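Local atomic coordinates of ATP-dependent protease subunit HslV (Trypanosoma brucei brucei, PDB entry 4HNZ), a protein that degrades unfolded proteins in the mitochondrion as the proteasome-like threonine protease of the HslVU complex, in which HslU unfolds substrates and feeds them in. Residues L4-G9 and E146-K151; L35-D40 and D168-E173; E77-W82 and L104-Q109; S94-S99 and V121-G126. All coordinates share one frame; numbering follows the deposited sequence.

Interaction 1 (L4-G9 and E146-K151); sequences LSVRKG and EKIARK
V6, on strand 4-8, packs against I148 and A149 of helix 146-151, where an outer helical layer of the proteasome-type Ntn-hydrolase sandwich lies on its sheet. Strand and helix run nearly antiparallel, 154° between their segment axes, with a closest approach of 8.2 Å. V6 straddles two consecutive helix residues with its two methyls. CG1 is anti to the backbone N (chi1 -178°) and lies 4.3 Å from I148 CG2, while the other branch, CG2, meets A149 CB at 4.0 Å. With just a methyl to offer, A149 lets the helix sit close, and its CB also lies on V13 and L15 of the neighbouring strand 11-22.

I148 spends its two branches differently. CG2 faces V6, whereas CD1 touches the aliphatic part of K8, 4.0 Å from K8 CD. The extended K8 chain crosses the isoleucine at about a right angle, and its NZ goes on to the carbonyl oxygens of I138 and Y143, so hydrocarbon covers I148 while the charge is held by backbone. I148 also packs on A134 and L137 of helix 127-137, so it touches both helices of this layer.

No hydrogen bond links the two segments. The helix keeps its charges off the strand: R150 grips a single oxygen of E146 side-on, through NE and NH1 together. Nearer the start of the strand, L4 closes the contact with its CD2 methyl set 3.8 Å from A149 O.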
loop_
_atom_site.group_PDB
_atom_site.type_symbol
_atom_site.label_atom_id
_atom_site.label_comp_id
_atom_site.label_asym_id
_atom_site.label_seq_id
_atom_site.Cartn_x
_atom_site.Cartn_y
_atom_site.Cartn_z
ATOM N N LEU A 4 35.373 -6.252 -3.523
ATOM C CA LEU A 4 35.734 -7.346 -4.400
ATOM C C LEU A 4 36.969 -8.017 -3.890
ATOM O O LEU A 4 37.965 -7.362 -3.516
ATOM C CB LEU A 4 35.986 -6.813 -5.781
ATOM C CG LEU A 4 36.589 -7.804 -6.745
ATOM C CD1 LEU A 4 35.588 -8.884 -7.076
ATOM C CD2 LEU A 4 37.044 -7.145 -8.037
ATOM N N SER A 5 36.942 -9.338 -3.872
ATOM C CA SER A 5 38.119 -10.143 -3.526
ATOM C C SER A 5 38.418 -11.095 -4.677
ATOM O O SER A 5 37.531 -11.770 -5.173
ATOM C CB SER A 5 37.844 -10.966 -2.263
ATOM O OG SER A 5 38.949 -11.808 -1.949
ATOM N N VAL A 6 39.682 -11.173 -5.080
ATOM C CA VAL A 6 40.136 -12.124 -6.075
ATOM C C VAL A 6 41.365 -12.900 -5.567
ATOM O O VAL A 6 42.325 -12.294 -5.125
ATOM C CB VAL A 6 40.594 -11.389 -7.342
ATOM C CG1 VAL A 6 41.026 -12.364 -8.398
ATOM C CG2 VAL A 6 39.476 -10.479 -7.858
ATOM N N ARG A 7 41.284 -14.215 -5.599
ATOM C CA ARG A 7 42.375 -15.068 -5.266
ATOM C C ARG A 7 42.830 -15.702 -6.572
ATOM O O ARG A 7 42.050 -16.361 -7.239
ATOM C CB ARG A 7 41.926 -16.158 -4.262
ATOM C CG ARG A 7 42.998 -17.181 -3.908
ATOM C CD ARG A 7 42.542 -18.184 -2.818
ATOM N NE ARG A 7 42.541 -17.559 -1.493
ATOM C CZ ARG A 7 41.467 -17.055 -0.875
ATOM N NH1 ARG A 7 40.260 -17.132 -1.436
ATOM N NH2 ARG A 7 41.589 -16.446 0.322
ATOM N N LYS A 8 44.093 -15.523 -6.903
ATOM C CA LYS A 8 44.702 -16.246 -8.003
ATOM C C LYS A 8 46.166 -16.593 -7.674
ATOM O O LYS A 8 46.961 -15.714 -7.337
ATOM C CB LYS A 8 44.654 -15.443 -9.305
ATOM C CG LYS A 8 45.251 -16.170 -10.515
ATOM C CD LYS A 8 45.175 -15.302 -11.756
ATOM C CE LYS A 8 45.545 -16.025 -13.041
ATOM N NZ LYS A 8 45.033 -15.284 -14.259
ATOM N N GLY A 9 46.513 -17.884 -7.826
ATOM C CA GLY A 9 47.809 -18.389 -7.396
ATOM C C GLY A 9 47.913 -18.201 -5.894
ATOM O O GLY A 9 46.961 -18.465 -5.136
ATOM N N GLU A 146 45.792 -8.838 -8.555
ATOM C CA GLU A 146 45.611 -7.427 -8.391
ATOM C C GLU A 146 45.189 -6.768 -9.706
ATOM O O GLU A 146 44.426 -5.807 -9.703
ATOM C CB GLU A 146 46.872 -6.777 -7.826
ATOM C CG GLU A 146 46.650 -5.291 -7.582
ATOM C CD GLU A 146 47.694 -4.632 -6.716
ATOM O OE1 GLU A 146 48.581 -5.341 -6.178
ATOM O OE2 GLU A 146 47.626 -3.388 -6.592
ATOM N N LYS A 147 45.748 -7.216 -10.821
ATOM C CA LYS A 147 45.435 -6.591 -12.095
ATOM C C LYS A 147 43.951 -6.884 -12.435
ATOM O O LYS A 147 43.231 -6.006 -12.859
ATOM C CB LYS A 147 46.395 -7.067 -13.172
ATOM C CG LYS A 147 46.362 -6.215 -14.406
ATOM C CD LYS A 147 47.326 -6.684 -15.499
ATOM C CE LYS A 147 47.124 -5.822 -16.764
ATOM N NZ LYS A 147 47.907 -6.276 -17.958
ATOM N N ILE A 148 43.511 -8.106 -12.170
ATOM C CA ILE A 148 42.132 -8.473 -12.380
ATOM C C ILE A 148 41.217 -7.603 -11.538
ATOM O O ILE A 148 40.247 -7.023 -12.052
ATOM C CB ILE A 148 41.895 -9.930 -12.033
ATOM C CG1 ILE A 148 42.585 -10.822 -13.029
ATOM C CG2 ILE A 148 40.428 -10.268 -12.063
ATOM C CD1 ILE A 148 42.715 -12.245 -12.559
ATOM N N ALA A 149 41.535 -7.488 -10.252
ATOM C CA ALA A 149 40.720 -6.729 -9.327
ATOM C C ALA A 149 40.598 -5.259 -9.707
ATOM O O ALA A 149 39.498 -4.715 -9.665
ATOM C CB ALA A 149 41.235 -6.861 -7.898
ATOM N N ARG A 150 41.683 -4.632 -10.109
ATOM C CA ARG A 150 41.648 -3.201 -10.482
ATOM C C ARG A 150 40.811 -2.943 -11.690
ATOM O O ARG A 150 40.057 -1.999 -11.751
ATOM C CB ARG A 150 43.049 -2.665 -10.756
ATOM C CG ARG A 150 43.838 -2.443 -9.476
ATOM C CD ARG A 150 45.257 -1.894 -9.719
ATOM N NE ARG A 150 45.943 -1.688 -8.440
ATOM C CZ ARG A 150 45.629 -0.741 -7.537
ATOM N NH1 ARG A 150 46.317 -0.650 -6.413
ATOM N NH2 ARG A 150 44.654 0.136 -7.759
ATOM N N LYS A 151 40.951 -3.807 -12.671
ATOM C CA LYS A 151 40.182 -3.681 -13.880
ATOM C C LYS A 151 38.682 -3.884 -13.564
ATOM O O LYS A 151 37.829 -3.178 -14.084
ATOM C CB LYS A 151 40.687 -4.726 -14.873
ATOM C CG LYS A 151 41.156 -4.196 -16.215
ATOM C CD LYS A 151 40.013 -4.181 -17.217
ATOM C CE LYS A 151 40.502 -3.933 -18.641
ATOM N NZ LYS A 151 40.988 -5.217 -19.281
#

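Interaction 2 (L35-D40 and D168-E173); sequences LRRIND and DVEVLE. Unlike the reference sequence in segment 168-173: E173 (reference Lys).
R37 leaves the strand with CG anti to its backbone N (chi1 -171°) and then bends at chi2 (102°), while E170 folds at its own chi2; these two turns bring guanidinium and carboxylate together across the gap between strands 35-39 and 168-172. NH1 of R37 bonds to E170 OE2 at 3.0 Å in a bent salt bridge. The oxygen lies near the guanidinium plane, yet the nitrogen comes to it from above the carboxylate plane, and the two groups are turned 68° against each other.

NH2 of R37 bonds to D40 O, which with the salt bridge restrains the rotation of the guanidinium; NE adds a weak bond to N39 O. L172 slides past the arginine in the opposite direction, its CD2 methyl beside NH2.

Deeper in, L35 CD1 sits against the carbonyl of D168, 3.5 Å from D168 O. The same methyl touches the D168 CB and, at 4.0 Å, E170 CG, and L35 also packs on L14 of strand 11-22. The carboxylate of D168 pairs with R18.

No backbone hydrogen bond joins the two strands, which belong to different sheets. The contact is made by side chains, partly against main chain, buried at L35 and charged at the rim: the face-to-face packing of the two central sheets in the αββα sandwich of Ntn hydrolases.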
loop_
_atom_site.group_PDB
_atom_site.type_symbol
_atom_site.label_atom_id
_atom_site.label_comp_id
_atom_site.label_asym_id
_atom_site.label_seq_id
_atom_site.Cartn_x
_atom_site.Cartn_y
_atom_site.Cartn_z
ATOM N N LEU A 35 37.735 -1.146 4.282
ATOM C CA LEU A 35 38.513 -2.341 4.617
ATOM C C LEU A 35 39.107 -2.198 5.991
ATOM O O LEU A 35 39.425 -1.102 6.416
ATOM C CB LEU A 35 39.641 -2.529 3.630
ATOM C CG LEU A 35 39.238 -2.436 2.156
ATOM C CD1 LEU A 35 40.430 -2.791 1.294
ATOM C CD2 LEU A 35 38.080 -3.361 1.841
ATOM N N ARG A 36 39.236 -3.290 6.720
ATOM C CA ARG A 36 39.933 -3.252 7.988
ATOM C C ARG A 36 40.854 -4.441 8.073
ATOM O O ARG A 36 40.537 -5.541 7.581
ATOM C CB ARG A 36 38.955 -3.282 9.147
ATOM C CG ARG A 36 38.067 -2.064 9.303
ATOM C CD ARG A 36 38.820 -0.795 9.695
ATOM N NE ARG A 36 37.858 0.308 9.922
ATOM C CZ ARG A 36 37.263 1.037 8.962
ATOM N NH1 ARG A 36 37.517 0.840 7.671
ATOM N NH2 ARG A 36 36.401 1.984 9.294
ATOM N N ARG A 37 42.009 -4.196 8.635
ATOM C CA ARG A 37 42.958 -5.218 8.944
ATOM C C ARG A 37 42.548 -5.650 10.349
ATOM O O ARG A 37 42.561 -4.843 11.242
ATOM C CB ARG A 37 44.341 -4.572 8.960
ATOM C CG ARG A 37 45.527 -5.516 9.054
ATOM C CD ARG A 37 46.197 -5.697 7.709
ATOM N NE ARG A 37 46.885 -6.980 7.637
ATOM C CZ ARG A 37 47.375 -7.510 6.524
ATOM N NH1 ARG A 37 47.282 -6.874 5.356
ATOM N NH2 ARG A 37 47.957 -8.696 6.571
ATOM N N ILE A 38 42.104 -6.886 10.578
ATOM C CA ILE A 38 41.822 -7.258 11.988
ATOM C C ILE A 38 43.011 -7.937 12.681
ATOM O O ILE A 38 43.104 -7.907 13.882
ATOM C CB ILE A 38 40.514 -8.046 12.183
ATOM C CG1 ILE A 38 40.610 -9.459 11.656
ATOM C CG2 ILE A 38 39.353 -7.288 11.522
ATOM C CD1 ILE A 38 39.220 -10.063 11.515
ATOM N N ASN A 39 43.864 -8.609 11.926
ATOM C CA ASN A 39 45.177 -9.017 12.431
ATOM C C ASN A 39 46.070 -9.193 11.218
ATOM O O ASN A 39 45.670 -8.817 10.115
ATOM C CB ASN A 39 45.108 -10.285 13.317
ATOM C CG ASN A 39 44.564 -11.516 12.586
ATOM O OD1 ASN A 39 44.963 -11.854 11.471
ATOM N ND2 ASN A 39 43.631 -12.196 13.230
ATOM N N ASP A 40 47.237 -9.783 11.421
ATOM C CA ASP A 40 48.205 -9.960 10.354
ATOM C C ASP A 40 47.743 -10.875 9.239
ATOM O O ASP A 40 48.252 -10.788 8.126
ATOM C CB ASP A 40 49.510 -10.541 10.916
ATOM C CG ASP A 40 50.227 -9.565 11.825
ATOM O OD1 ASP A 40 50.393 -8.387 11.444
ATOM O OD2 ASP A 40 50.587 -9.954 12.948
ATOM N N ASP A 168 40.592 1.279 -1.985
ATOM C CA ASP A 168 41.604 0.771 -1.077
ATOM C C ASP A 168 41.891 -0.679 -1.442
ATOM O O ASP A 168 41.002 -1.411 -1.892
ATOM C CB ASP A 168 41.095 0.878 0.349
ATOM C CG ASP A 168 41.050 2.324 0.829
ATOM O OD1 ASP A 168 42.139 2.920 0.901
ATOM O OD2 ASP A 168 39.952 2.860 1.137
ATOM N N VAL A 169 43.136 -1.079 -1.238
ATOM C CA VAL A 169 43.599 -2.399 -1.585
ATOM C C VAL A 169 44.283 -3.051 -0.380
ATOM O O VAL A 169 45.126 -2.447 0.275
ATOM C CB VAL A 169 44.623 -2.325 -2.706
ATOM C CG1 VAL A 169 45.024 -3.718 -3.123
ATOM C CG2 VAL A 169 44.051 -1.574 -3.908
ATOM N N GLU A 170 43.927 -4.293 -0.095
ATOM C CA GLU A 170 44.719 -5.131 0.765
ATOM C C GLU A 170 45.168 -6.360 -0.018
ATOM O O GLU A 170 44.405 -6.933 -0.799
ATOM C CB GLU A 170 43.903 -5.559 1.988
ATOM C CG GLU A 170 43.656 -4.448 2.995
ATOM C CD GLU A 170 44.899 -4.025 3.781
ATOM O OE1 GLU A 170 44.792 -3.008 4.502
ATOM O OE2 GLU A 170 45.962 -4.681 3.719
ATOM N N VAL A 171 46.355 -6.858 0.329
ATOM C CA VAL A 171 46.940 -8.038 -0.290
ATOM C C VAL A 171 47.356 -9.066 0.785
ATOM O O VAL A 171 47.785 -8.703 1.867
ATOM C CB VAL A 171 48.144 -7.593 -1.143
ATOM C CG1 VAL A 171 48.666 -8.744 -1.969
ATOM C CG2 VAL A 171 47.740 -6.464 -2.061
ATOM N N LEU A 172 47.202 -10.353 0.516
ATOM C CA LEU A 172 47.735 -11.427 1.396
ATOM C C LEU A 172 48.350 -12.571 0.572
ATOM O O LEU A 172 47.950 -12.744 -0.580
ATOM C CB LEU A 172 46.605 -11.976 2.254
ATOM C CG LEU A 172 45.919 -11.012 3.225
ATOM C CD1 LEU A 172 44.649 -11.648 3.745
ATOM C CD2 LEU A 172 46.861 -10.705 4.388
ATOM N N GLU A 173 49.292 -13.325 1.158
ATOM C CA GLU A 173 50.089 -14.354 0.447
ATOM C C GLU A 173 50.060 -15.823 0.949
ATOM O O GLU A 173 49.573 -16.705 0.252
ATOM C CB GLU A 173 51.555 -13.915 0.390
ATOM C CG GLU A 173 51.828 -12.546 -0.224
ATOM C CD GLU A 173 51.626 -12.500 -1.733
ATOM O OE1 GLU A 173 51.419 -13.568 -2.364
ATOM O OE2 GLU A 173 51.660 -11.393 -2.309
#

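Interaction 3 (E77-W82 and L104-Q109); sequences ELAKEW and LEIDGQ
Helix 77-82 runs alongside strand 104-107 in almost the same direction, 3° between the segment axes and 9.1 Å apart, with A79 nearest I106 and W82 nearest G108. I106 is the strand residue that meets the helix with both branches. Its CD1 touches L78 CD2 at 4.0 Å, and its CG2 lies equally far from A79 CB. The same CG2 comes up to the edge of the W82 indole, 3.7 Å from CZ3 and near the ring plane.

W82's chi1 of -172° swings the ring away from its own N-H and carries the indole over the backbone of D107 and G108. CH2 is 3.5 Å from D107 C, D107 O lies above the same ring face toward its rim, and G108 CA makes a CH-pi contact, 4.0 Å from the ring centroid and 27° off the normal. The tryptophan thus lies on main chain here rather than on a side chain.

The D107-Q109 backbone has its own polar support: D107 OD1 accepts from N111 N and, weakly, from Q109 N. Towards a neighbouring subunit, A79 packs on A51 of that chain, and K80, paired with E77, also forms a salt bridge to its E58.

Between these two segments there is no hydrogen bond, so apolar packing and the CH-pi contact hold them together; the polar tie lies just beyond, where R83, next along the same helix, bonds through NH1 to G108 O.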
loop_
_atom_site.group_PDB
_atom_site.type_symbol
_atom_site.label_atom_id
_atom_site.label_comp_id
_atom_site.label_asym_id
_atom_site.label_seq_id
_atom_site.Cartn_x
_atom_site.Cartn_y
_atom_site.Cartn_z
ATOM N N GLU A 77 29.435 -19.062 12.866
ATOM C CA GLU A 77 28.937 -18.727 14.223
ATOM C C GLU A 77 28.481 -17.288 14.278
ATOM O O GLU A 77 27.483 -16.973 14.919
ATOM C CB GLU A 77 29.989 -18.953 15.274
ATOM C CG GLU A 77 30.309 -20.424 15.491
ATOM C CD GLU A 77 29.122 -21.221 16.000
ATOM O OE1 GLU A 77 28.285 -20.693 16.772
ATOM O OE2 GLU A 77 29.012 -22.389 15.581
ATOM N N LEU A 78 29.210 -16.416 13.598
ATOM C CA LEU A 78 28.798 -15.021 13.509
ATOM C C LEU A 78 27.419 -14.894 12.845
ATOM O O LEU A 78 26.540 -14.251 13.363
ATOM C CB LEU A 78 29.783 -14.195 12.709
ATOM C CG LEU A 78 29.207 -12.795 12.501
ATOM C CD1 LEU A 78 29.358 -11.948 13.730
ATOM C CD2 LEU A 78 29.857 -12.108 11.317
ATOM N N ALA A 79 27.254 -15.547 11.707
ATOM C CA ALA A 79 26.017 -15.458 10.988
ATOM C C ALA A 79 24.860 -15.966 11.827
ATOM O O ALA A 79 23.800 -15.345 11.836
ATOM C CB ALA A 79 26.109 -16.204 9.675
ATOM N N LYS A 80 25.038 -17.080 12.516
ATOM C CA LYS A 80 24.003 -17.593 13.434
ATOM C C LYS A 80 23.605 -16.593 14.480
ATOM O O LYS A 80 22.429 -16.427 14.778
ATOM C CB LYS A 80 24.464 -18.856 14.146
ATOM C CG LYS A 80 24.381 -20.060 13.264
ATOM C CD LYS A 80 25.255 -21.199 13.720
ATOM C CE LYS A 80 24.868 -21.673 15.122
ATOM N NZ LYS A 80 25.959 -22.568 15.590
ATOM N N GLU A 81 24.588 -15.940 15.076
ATOM C CA GLU A 81 24.319 -14.974 16.135
ATOM C C GLU A 81 23.604 -13.743 15.566
ATOM O O GLU A 81 22.694 -13.187 16.153
ATOM C CB GLU A 81 25.657 -14.549 16.779
ATOM C CG GLU A 81 25.516 -13.728 18.062
ATOM C CD GLU A 81 26.848 -13.185 18.621
ATOM O OE1 GLU A 81 27.939 -13.377 18.016
ATOM O OE2 GLU A 81 26.793 -12.478 19.654
ATOM N N TRP A 82 24.096 -13.300 14.434
ATOM C CA TRP A 82 23.541 -12.184 13.741
ATOM C C TRP A 82 22.048 -12.418 13.454
ATOM O O TRP A 82 21.237 -11.535 13.641
ATOM C CB TRP A 82 24.307 -12.011 12.422
ATOM C CG TRP A 82 24.015 -10.773 11.616
ATOM C CD1 TRP A 82 23.041 -9.884 11.800
ATOM C CD2 TRP A 82 24.698 -10.388 10.418
ATOM N NE1 TRP A 82 23.121 -8.908 10.841
ATOM C CE2 TRP A 82 24.120 -9.207 9.973
ATOM C CE3 TRP A 82 25.787 -10.913 9.721
ATOM C CZ2 TRP A 82 24.558 -8.555 8.858
ATOM C CZ3 TRP A 82 26.232 -10.267 8.597
ATOM C CH2 TRP A 82 25.626 -9.099 8.176
ATOM N N LEU A 104 35.355 -15.652 2.810
ATOM C CA LEU A 104 33.933 -15.805 3.049
ATOM C C LEU A 104 33.192 -14.501 2.922
ATOM O O LEU A 104 33.619 -13.469 3.395
ATOM C CB LEU A 104 33.653 -16.302 4.472
ATOM C CG LEU A 104 34.252 -17.654 4.663
ATOM C CD1 LEU A 104 35.386 -17.542 5.642
ATOM C CD2 LEU A 104 33.207 -18.648 5.153
ATOM N N GLU A 105 31.993 -14.630 2.420
ATOM C CA GLU A 105 31.074 -13.571 2.384
ATOM C C GLU A 105 29.924 -13.920 3.345
ATOM O O GLU A 105 29.385 -15.032 3.348
ATOM C CB GLU A 105 30.582 -13.406 0.936
ATOM C CG GLU A 105 29.245 -12.715 0.780
ATOM C CD GLU A 105 28.721 -12.746 -0.678
ATOM O OE1 GLU A 105 29.491 -13.183 -1.594
ATOM O OE2 GLU A 105 27.537 -12.306 -0.879
ATOM N N ILE A 106 29.546 -12.927 4.140
ATOM C CA ILE A 106 28.452 -13.053 5.081
ATOM C C ILE A 106 27.482 -11.893 4.918
ATOM O O ILE A 106 27.885 -10.769 4.938
ATOM C CB ILE A 106 28.977 -13.020 6.508
ATOM C CG1 ILE A 106 30.126 -13.962 6.639
ATOM C CG2 ILE A 106 27.867 -13.415 7.456
ATOM C CD1 ILE A 106 31.019 -13.649 7.831
ATOM N N ASP A 107 26.186 -12.187 4.788
ATOM C CA ASP A 107 25.153 -11.127 4.717
ATOM C C ASP A 107 24.106 -11.218 5.787
ATOM O O ASP A 107 24.045 -12.204 6.554
ATOM C CB ASP A 107 24.566 -11.050 3.295
ATOM C CG ASP A 107 23.730 -12.231 2.913
ATOM O OD1 ASP A 107 23.141 -12.925 3.780
ATOM O OD2 ASP A 107 23.731 -12.504 1.705
ATOM N N GLY A 108 23.231 -10.212 5.803
ATOM C CA GLY A 108 22.136 -10.111 6.778
ATOM C C GLY A 108 21.034 -11.142 6.633
ATOM O O GLY A 108 20.236 -11.311 7.541
ATOM N N GLN A 109 20.959 -11.823 5.498
ATOM C CA GLN A 109 19.992 -12.901 5.306
ATOM C C GLN A 109 20.544 -14.203 5.869
ATOM O O GLN A 109 19.820 -15.180 5.948
ATOM C CB GLN A 109 19.669 -13.080 3.831
ATOM C CG GLN A 109 18.523 -12.234 3.370
ATOM C CD GLN A 109 18.787 -10.775 3.590
ATOM O OE1 GLN A 109 18.083 -10.117 4.335
ATOM N NE2 GLN A 109 19.857 -10.254 2.955
#

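Interaction 4 (S94-S99 and V121-G126); sequences SLIVCS and VAIGSG
S125 OG, two residues beyond the I123 that packs on S94 and I96, is gripped by both T1 N and D160 OD2. T1 is the catalytic threonine by similarity, and D160 is a magnesium ligand here together with T157 and S163.

The contact itself is apolar and lies at the heart of the chain, where strand 94-98 of one sheet faces strand 121-123 of the other. I96 pushes its CD1 methyl into the opposite strand, 3.7 Å from V121 CG1 and equally close to A122 CA. Its side chain runs antiparallel to those of V121 and I123, sliding past both. I123 meets it with CG1, which sits between its backbone N and carbonyl carbon (chi1 54°), 3.9 Å from I96 CD1. That turn also lays I123 CD1 against the main chain of S94, 3.4 Å from S94 O and 3.7 Å from S94 CB.

I3, near the active-site end of the chain, rests on both I96 and I123. No hydrogen bond joins the two segments; isoleucine and valine side chains pack on each other and on backbone, and this hydrophobic packing continues next to the T1 site, about 6 Å from I123 between side chains.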
loop_
_atom_site.group_PDB
_atom_site.type_symbol
_atom_site.label_atom_id
_atom_site.label_comp_id
_atom_site.label_asym_id
_atom_site.label_seq_id
_atom_site.Cartn_x
_atom_site.Cartn_y
_atom_site.Cartn_z
ATOM N N SER A 94 26.945 -6.162 4.877
ATOM C CA SER A 94 27.484 -7.386 4.340
ATOM C C SER A 94 28.973 -7.315 4.516
ATOM O O SER A 94 29.523 -6.222 4.516
ATOM C CB SER A 94 27.169 -7.472 2.873
ATOM O OG SER A 94 25.803 -7.724 2.749
ATOM N N LEU A 95 29.621 -8.465 4.637
ATOM C CA LEU A 95 31.079 -8.561 4.956
ATOM C C LEU A 95 31.725 -9.518 4.066
ATOM O O LEU A 95 31.108 -10.505 3.691
ATOM C CB LEU A 95 31.311 -9.081 6.354
ATOM C CG LEU A 95 30.629 -8.323 7.471
ATOM C CD1 LEU A 95 30.907 -9.028 8.778
ATOM C CD2 LEU A 95 31.051 -6.835 7.561
ATOM N N ILE A 96 32.929 -9.199 3.651
ATOM C CA ILE A 96 33.824 -10.204 3.089
ATOM C C ILE A 96 35.013 -10.292 4.012
ATOM O O ILE A 96 35.625 -9.270 4.354
ATOM C CB ILE A 96 34.321 -9.829 1.697
ATOM C CG1 ILE A 96 33.175 -9.892 0.710
ATOM C CG2 ILE A 96 35.369 -10.826 1.243
ATOM C CD1 ILE A 96 33.552 -9.510 -0.709
ATOM N N VAL A 97 35.350 -11.526 4.395
ATOM C CA VAL A 97 36.502 -11.795 5.257
ATOM C C VAL A 97 37.504 -12.589 4.448
ATOM O O VAL A 97 37.162 -13.670 3.981
ATOM C CB VAL A 97 36.160 -12.707 6.455
ATOM C CG1 VAL A 97 37.160 -12.496 7.598
ATOM C CG2 VAL A 97 34.776 -12.479 6.944
ATOM N N CYS A 98 38.759 -12.144 4.444
ATOM C CA CYS A 98 39.857 -12.853 3.821
ATOM C C CYS A 98 41.011 -13.204 4.706
ATOM O O CYS A 98 41.475 -12.406 5.506
ATOM C CB CYS A 98 40.516 -11.966 2.778
ATOM S SG CYS A 98 39.495 -11.748 1.370
ATOM N N SER A 99 41.469 -14.432 4.522
ATOM C CA SER A 99 42.790 -14.825 4.919
ATOM C C SER A 99 43.488 -15.278 3.647
ATOM O O SER A 99 42.904 -15.294 2.558
ATOM C CB SER A 99 42.749 -15.949 5.936
ATOM O OG SER A 99 42.257 -17.110 5.332
ATOM N N VAL A 121 34.835 -13.390 -4.956
ATOM C CA VAL A 121 33.721 -13.057 -4.090
ATOM C C VAL A 121 33.529 -11.560 -4.095
ATOM O O VAL A 121 34.488 -10.825 -4.161
ATOM C CB VAL A 121 34.050 -13.430 -2.614
ATOM C CG1 VAL A 121 32.928 -13.029 -1.673
ATOM C CG2 VAL A 121 34.249 -14.927 -2.485
ATOM N N ALA A 122 32.289 -11.113 -4.019
ATOM C CA ALA A 122 32.012 -9.682 -4.051
ATOM C C ALA A 122 30.668 -9.355 -3.436
ATOM O O ALA A 122 29.727 -10.135 -3.547
ATOM C CB ALA A 122 32.030 -9.181 -5.491
ATOM N N ILE A 123 30.585 -8.163 -2.853
ATOM C CA ILE A 123 29.366 -7.649 -2.263
ATOM C C ILE A 123 29.151 -6.166 -2.618
ATOM O O ILE A 123 30.023 -5.512 -3.183
ATOM C CB ILE A 123 29.357 -7.769 -0.734
ATOM C CG1 ILE A 123 30.585 -7.116 -0.103
ATOM C CG2 ILE A 123 29.298 -9.233 -0.351
ATOM C CD1 ILE A 123 30.569 -7.032 1.409
ATOM N N GLY A 124 27.952 -5.666 -2.244
ATOM C CA GLY A 124 27.555 -4.285 -2.451
ATOM C C GLY A 124 26.704 -4.144 -3.697
ATOM O O GLY A 124 26.642 -5.030 -4.497
ATOM N N SER A 125 26.094 -2.988 -3.866
ATOM C CA SER A 125 25.379 -2.652 -5.070
ATOM C C SER A 125 26.208 -2.889 -6.306
ATOM O O SER A 125 25.669 -3.161 -7.361
ATOM C CB SER A 125 24.965 -1.157 -5.011
ATOM O OG SER A 125 26.086 -0.332 -4.657
ATOM N N GLY A 126 27.524 -2.723 -6.238
ATOM C CA GLY A 126 28.348 -2.938 -7.440
ATOM C C GLY A 126 29.015 -4.308 -7.556
ATOM O O GLY A 126 29.642 -4.622 -8.586
#

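Overall arrangement
The four contacts section the sandwich from one outer layer to the other. Interactions 1 and 3 put helices on opposite outer sides, their centres about 24 Å apart, while interactions 2 and 4 join the facing sheets between them. Backbone bonds run within each sheet: probable hydrogen bonds S5 N to V121 O (2.9 Å) and V97 N to L104 O (2.8 Å) connect interaction 4 with interactions 1 and 3. Interaction 2 meets interaction 4 where L172 CD1 packs on C98 O, and touches interaction 1 through R150 and V169. The side chains of I123, L35 and L4 are about 6, 8 and 9 Å from that of T1, the active-site residue by similarity; interaction 3 lies away from it, bordering a neighbouring subunit.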